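Local coordinates for protein putative 2,5-diketo-D-gluconic acid reductase B (Sinorhizobium meliloti, PDB 3UP8) that probably catalyses the NADPH-dependent reduction of small carbonyl compounds such as methylglyoxal and 2,5-diketo-D-gluconate, as a member of the aldo/keto reductase family, at residues 157-169 and 192-206. Numbering follows the deposited sequence.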
loop_
_atom_site.group_PDB
_atom_site.type_symbol
_atom_site.label_atom_id
_atom_site.label_comp_id
_atom_site.label_asym_id
_atom_site.label_seq_id
_atom_site.Cartn_x
_atom_site.Cartn_y
_atom_site.Cartn_z
ATOM N N ILE A 157 2.741 9.499 -1.088
ATOM C CA ILE A 157 1.403 10.057 -0.953
ATOM C C ILE A 157 0.340 8.977 -0.980
ATOM O O ILE A 157 0.613 7.831 -1.321
ATOM C CB ILE A 157 1.131 11.114 -2.054
ATOM C CG1 ILE A 157 1.320 10.474 -3.448
ATOM C CG2 ILE A 157 2.048 12.335 -1.822
ATOM C CD1 ILE A 157 1.242 11.430 -4.627
ATOM N N SER A 158 -0.883 9.338 -0.613
ATOM C CA SER A 158 -1.961 8.369 -0.586
ATOM C C SER A 158 -3.251 9.075 -0.919
ATOM O O SER A 158 -3.545 10.144 -0.364
ATOM C CB SER A 158 -2.024 7.653 0.780
ATOM O OG SER A 158 -2.944 6.557 0.775
ATOM N N ASN A 159 -4.009 8.473 -1.840
ATOM C CA ASN A 159 -5.318 8.947 -2.265
ATOM C C ASN A 159 -5.264 10.279 -2.998
ATOM O O ASN A 159 -6.237 11.042 -2.981
ATOM C CB ASN A 159 -6.273 9.024 -1.071
ATOM C CG ASN A 159 -6.377 7.705 -0.334
ATOM O OD1 ASN A 159 -6.862 6.722 -0.889
ATOM N ND2 ASN A 159 -5.899 7.669 0.910
ATOM N N PHE A 160 -4.128 10.554 -3.629
ATOM C CA PHE A 160 -3.973 11.767 -4.416
ATOM C C PHE A 160 -4.497 11.500 -5.832
ATOM O O PHE A 160 -4.274 10.416 -6.393
ATOM C CB PHE A 160 -2.494 12.158 -4.499
ATOM C CG PHE A 160 -1.971 12.888 -3.284
ATOM C CD1 PHE A 160 -1.072 13.950 -3.433
ATOM C CD2 PHE A 160 -2.357 12.520 -1.999
ATOM C CE1 PHE A 160 -0.572 14.629 -2.310
ATOM C CE2 PHE A 160 -1.873 13.200 -0.876
ATOM C CZ PHE A 160 -0.980 14.250 -1.025
ATOM N N ASN A 161 -5.166 12.493 -6.418
ATOM C CA ASN A 161 -5.540 12.396 -7.824
ATOM C C ASN A 161 -4.336 12.779 -8.692
ATOM O O ASN A 161 -3.280 13.149 -8.146
ATOM C CB ASN A 161 -6.800 13.235 -8.108
ATOM C CG ASN A 161 -6.572 14.731 -7.955
ATOM O OD1 ASN A 161 -5.438 15.205 -7.958
ATOM N ND2 ASN A 161 -7.665 15.484 -7.830
ATOM N N THR A 162 -4.468 12.690 -10.023
ATOM C CA THR A 162 -3.322 12.921 -10.914
ATOM C C THR A 162 -2.779 14.347 -10.809
ATOM O O THR A 162 -1.571 14.570 -10.870
ATOM C CB THR A 162 -3.612 12.549 -12.415
ATOM O OG1 THR A 162 -4.733 13.292 -12.874
ATOM C CG2 THR A 162 -3.959 11.076 -12.554
ATOM N N THR A 163 -3.683 15.305 -10.627
ATOM C CA THR A 163 -3.304 16.700 -10.492
ATOM C C THR A 163 -2.416 16.866 -9.255
ATOM O O THR A 163 -1.389 17.540 -9.304
ATOM C CB THR A 163 -4.555 17.605 -10.385
ATOM O OG1 THR A 163 -5.368 17.391 -11.546
ATOM C CG2 THR A 163 -4.142 19.069 -10.343
ATOM N N GLN A 164 -2.801 16.207 -8.164
ATOM C CA GLN A 164 -2.060 16.308 -6.907
ATOM C C GLN A 164 -0.750 15.524 -6.931
ATOM O O GLN A 164 0.213 15.887 -6.242
ATOM C CB GLN A 164 -2.951 15.871 -5.751
ATOM C CG GLN A 164 -4.199 16.752 -5.608
ATOM C CD GLN A 164 -5.282 16.114 -4.768
ATOM O OE1 GLN A 164 -5.402 14.883 -4.680
ATOM N NE2 GLN A 164 -6.085 16.948 -4.136
HETATM N N MSE A 165 -0.729 14.444 -7.708
HETATM C CA MSE A 165 0.472 13.657 -7.897
HETATM C C MSE A 165 1.514 14.530 -8.587
HETATM O O MSE A 165 2.667 14.592 -8.155
HETATM C CB MSE A 165 0.186 12.407 -8.744
HETATM C CG MSE A 165 -0.678 11.354 -8.023
HETATM SE SE MSE A 165 -1.371 10.016 -9.289
HETATM C CE MSE A 165 0.301 9.199 -9.741
ATOM N N GLU A 166 1.087 15.222 -9.647
ATOM C CA GLU A 166 1.981 16.096 -10.402
ATOM C C GLU A 166 2.478 17.210 -9.495
ATOM O O GLU A 166 3.669 17.525 -9.507
ATOM C CB GLU A 166 1.288 16.643 -11.661
ATOM C CG GLU A 166 1.134 15.579 -12.764
ATOM C CD GLU A 166 0.020 15.878 -13.783
ATOM O OE1 GLU A 166 -0.442 17.048 -13.889
ATOM O OE2 GLU A 166 -0.397 14.923 -14.488
ATOM N N GLU A 167 1.572 17.777 -8.694
ATOM C CA GLU A 167 1.931 18.844 -7.760
ATOM C C GLU A 167 2.929 18.348 -6.708
ATOM O O GLU A 167 3.930 18.999 -6.457
ATOM C CB GLU A 167 0.692 19.472 -7.087
ATOM C CG GLU A 167 1.043 20.497 -5.992
ATOM C CD GLU A 167 -0.164 21.116 -5.294
ATOM O OE1 GLU A 167 -1.141 20.397 -4.984
ATOM O OE2 GLU A 167 -0.119 22.334 -5.027
ATOM N N ALA A 168 2.656 17.190 -6.111
ATOM C CA ALA A 168 3.591 16.615 -5.128
ATOM C C ALA A 168 4.992 16.372 -5.693
ATOM O O ALA A 168 5.986 16.758 -5.080
ATOM C CB ALA A 168 3.008 15.345 -4.490
ATOM N N ALA A 169 5.075 15.767 -6.877
ATOM C CA ALA A 169 6.359 15.535 -7.542
ATOM C C ALA A 169 7.105 16.848 -7.819
ATOM O O ALA A 169 8.323 16.935 -7.634
ATOM C CB ALA A 169 6.147 14.733 -8.857
ATOM N N VAL A 192 -4.591 7.348 -13.130
ATOM C CA VAL A 192 -3.621 7.322 -12.034
ATOM C C VAL A 192 -2.363 6.511 -12.389
ATOM O O VAL A 192 -1.237 6.967 -12.161
ATOM C CB VAL A 192 -4.288 6.846 -10.713
ATOM C CG1 VAL A 192 -3.247 6.476 -9.663
ATOM C CG2 VAL A 192 -5.239 7.948 -10.180
ATOM N N LEU A 193 -2.549 5.321 -12.964
ATOM C CA LEU A 193 -1.410 4.489 -13.372
ATOM C C LEU A 193 -0.530 5.169 -14.404
ATOM O O LEU A 193 0.704 5.092 -14.335
ATOM C CB LEU A 193 -1.886 3.153 -13.947
ATOM C CG LEU A 193 -1.940 1.939 -13.037
ATOM C CD1 LEU A 193 -2.677 0.809 -13.777
ATOM C CD2 LEU A 193 -0.536 1.510 -12.596
ATOM N N GLN A 194 -1.168 5.814 -15.377
ATOM C CA GLN A 194 -0.442 6.468 -16.460
ATOM C C GLN A 194 0.382 7.631 -15.916
ATOM O O GLN A 194 1.532 7.809 -16.303
ATOM C CB GLN A 194 -1.398 6.909 -17.585
ATOM C CG GLN A 194 -2.122 5.692 -18.238
ATOM C CD GLN A 194 -3.012 6.038 -19.439
ATOM O OE1 GLN A 194 -3.689 7.072 -19.457
ATOM N NE2 GLN A 194 -3.038 5.148 -20.432
ATOM N N THR A 195 -0.204 8.401 -15.005
ATOM C CA THR A 195 0.522 9.502 -14.359
ATOM C C THR A 195 1.655 8.954 -13.496
ATOM O O THR A 195 2.770 9.457 -13.549
ATOM C CB THR A 195 -0.425 10.398 -13.538
ATOM O OG1 THR A 195 -1.368 11.008 -14.417
ATOM C CG2 THR A 195 0.325 11.495 -12.798
ATOM N N ALA A 196 1.379 7.908 -12.717
ATOM C CA ALA A 196 2.430 7.282 -11.902
ATOM C C ALA A 196 3.649 6.925 -12.739
ATOM O O ALA A 196 4.772 7.296 -12.406
ATOM C CB ALA A 196 1.894 6.051 -11.179
ATOM N N ARG A 197 3.422 6.207 -13.834
ATOM C CA ARG A 197 4.496 5.761 -14.714
ATOM C C ARG A 197 5.286 6.913 -15.363
ATOM O O ARG A 197 6.514 6.847 -15.465
ATOM C CB ARG A 197 3.946 4.789 -15.767
ATOM C CG ARG A 197 3.618 3.415 -15.180
ATOM C CD ARG A 197 2.769 2.584 -16.121
ATOM N NE ARG A 197 2.421 1.283 -15.541
ATOM C CZ ARG A 197 1.304 0.621 -15.833
ATOM N NH1 ARG A 197 0.435 1.148 -16.683
ATOM N NH2 ARG A 197 1.042 -0.554 -15.268
ATOM N N ARG A 198 4.592 7.970 -15.770
ATOM C CA ARG A 198 5.269 9.177 -16.261
ATOM C C ARG A 198 6.148 9.826 -15.183
ATOM O O ARG A 198 7.269 10.261 -15.467
ATOM C CB ARG A 198 4.258 10.183 -16.805
ATOM C CG ARG A 198 4.903 11.406 -17.477
ATOM C CD ARG A 198 3.884 12.394 -18.052
ATOM N NE ARG A 198 3.015 12.983 -17.026
ATOM C CZ ARG A 198 3.370 13.976 -16.209
ATOM N NH1 ARG A 198 4.591 14.512 -16.270
ATOM N NH2 ARG A 198 2.500 14.430 -15.322
ATOM N N LEU A 199 5.655 9.861 -13.947
ATOM C CA LEU A 199 6.388 10.505 -12.857
ATOM C C LEU A 199 7.398 9.570 -12.182
ATOM O O LEU A 199 8.206 10.002 -11.364
ATOM C CB LEU A 199 5.418 11.116 -11.833
ATOM C CG LEU A 199 4.470 12.204 -12.352
ATOM C CD1 LEU A 199 3.382 12.515 -11.335
ATOM C CD2 LEU A 199 5.225 13.495 -12.726
ATOM N N GLY A 200 7.362 8.292 -12.547
ATOM C CA GLY A 200 8.307 7.323 -12.004
ATOM C C GLY A 200 7.917 6.766 -10.652
ATOM O O GLY A 200 8.707 6.071 -10.015
HETATM N N MSE A 201 6.708 7.064 -10.186
HETATM C CA MSE A 201 6.267 6.476 -8.932
HETATM C C MSE A 201 5.493 5.182 -9.180
HETATM O O MSE A 201 5.055 4.931 -10.293
HETATM C CB MSE A 201 5.465 7.466 -8.101
HETATM C CG MSE A 201 4.127 7.860 -8.661
HETATM SE SE MSE A 201 3.331 9.325 -7.601
HETATM C CE MSE A 201 4.458 10.776 -8.170
ATOM N N SER A 202 5.370 4.360 -8.146
ATOM C CA SER A 202 4.497 3.198 -8.180
ATOM C C SER A 202 3.096 3.541 -7.682
ATOM O O SER A 202 2.817 4.651 -7.216
ATOM C CB SER A 202 5.078 2.064 -7.333
ATOM O OG SER A 202 5.234 2.501 -5.986
ATOM N N LEU A 203 2.208 2.569 -7.821
ATOM C CA LEU A 203 0.915 2.609 -7.207
ATOM C C LEU A 203 0.856 1.491 -6.167
ATOM O O LEU A 203 1.160 0.320 -6.465
ATOM C CB LEU A 203 -0.143 2.410 -8.284
ATOM C CG LEU A 203 -1.606 2.557 -7.916
ATOM C CD1 LEU A 203 -2.409 2.842 -9.188
ATOM C CD2 LEU A 203 -2.114 1.303 -7.208
ATOM N N THR A 204 0.492 1.846 -4.942
ATOM C CA THR A 204 0.230 0.829 -3.953
ATOM C C THR A 204 -1.275 0.631 -3.771
ATOM O O THR A 204 -1.990 1.568 -3.442
ATOM C CB THR A 204 0.897 1.139 -2.618
ATOM O OG1 THR A 204 2.309 1.241 -2.821
ATOM C CG2 THR A 204 0.614 0.003 -1.610
ATOM N N SER A 205 -1.727 -0.603 -3.976
ATOM C CA SER A 205 -3.147 -0.954 -3.899
ATOM C C SER A 205 -3.598 -1.338 -2.492
ATOM O O SER A 205 -2.940 -2.146 -1.829
ATOM C CB SER A 205 -3.429 -2.136 -4.837
ATOM O OG SER A 205 -4.654 -2.763 -4.489
ATOM N N TYR A 206 -4.721 -0.764 -2.054
ATOM C CA TYR A 206 -5.475 -1.313 -0.926
ATOM C C TYR A 206 -6.892 -1.707 -1.369
ATOM O O TYR A 206 -7.367 -1.268 -2.430
ATOM C CB TYR A 206 -5.486 -0.395 0.317
ATOM C CG TYR A 206 -6.216 0.938 0.183
ATOM C CD1 TYR A 206 -7.603 1.012 0.312
ATOM C CD2 TYR A 206 -5.510 2.123 -0.030
ATOM C CE1 TYR A 206 -8.277 2.234 0.208
ATOM C CE2 TYR A 206 -6.175 3.354 -0.133
ATOM C CZ TYR A 206 -7.559 3.394 -0.008
ATOM O OH TYR A 206 -8.238 4.587 -0.098
#
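Met165, a selenomethionine, reaches the helix 192-199 through a chain that runs extended past CG and then bends at its last torsion (chi3 67°). The bend lays CE against the backbone of Ala196, 3.4 Å from its N. Met201, also a selenomethionine, is likewise bent at its last torsion, and its SE lies 3.7 Å from Met165 CE. On the helix Met165 is a knob in a hole formed by Val192, Thr195, Ala196 and Leu199. Its SE meets Val192 CG1, and its CB faces Leu199 CD1. Ile157 CD1 also touches Met201 SE, at 4.2 Å. On the same helix face Thr162 turns its methyl CG2 onto Thr195, while its OG1 bonds to Asp297. Further along, Glu166 OE2 forms a salt bridge with Arg198 NH2 at 3.1 Å. The carboxylate and guanidinium planes are 68° apart, so the groups do not lie flat together. The protein is a TIM barrel. The two helices belong to its outer layer, and their short segments run nearly parallel, 15° apart with axes 9.9 Å from each other. Strand 176-182 lies between strands 152-158 and 202-206 in the barrel. The capping box of Asn161 and Gln164 starts one helix. A Schellman motif at Gly200 ends the other. At the other end of strand 202-206, Tyr206 OH donates to Asn159 OD1 at 2.7 Å. The donor sits somewhat out of the carbonyl plane, and OD1 lies at the edge of the Tyr206 ring. Asn159 ND2 donates to the backbone O of His128, a predicted substrate-binding residue. An acetate ion lies about 3 Å from the Tyr206 side chain.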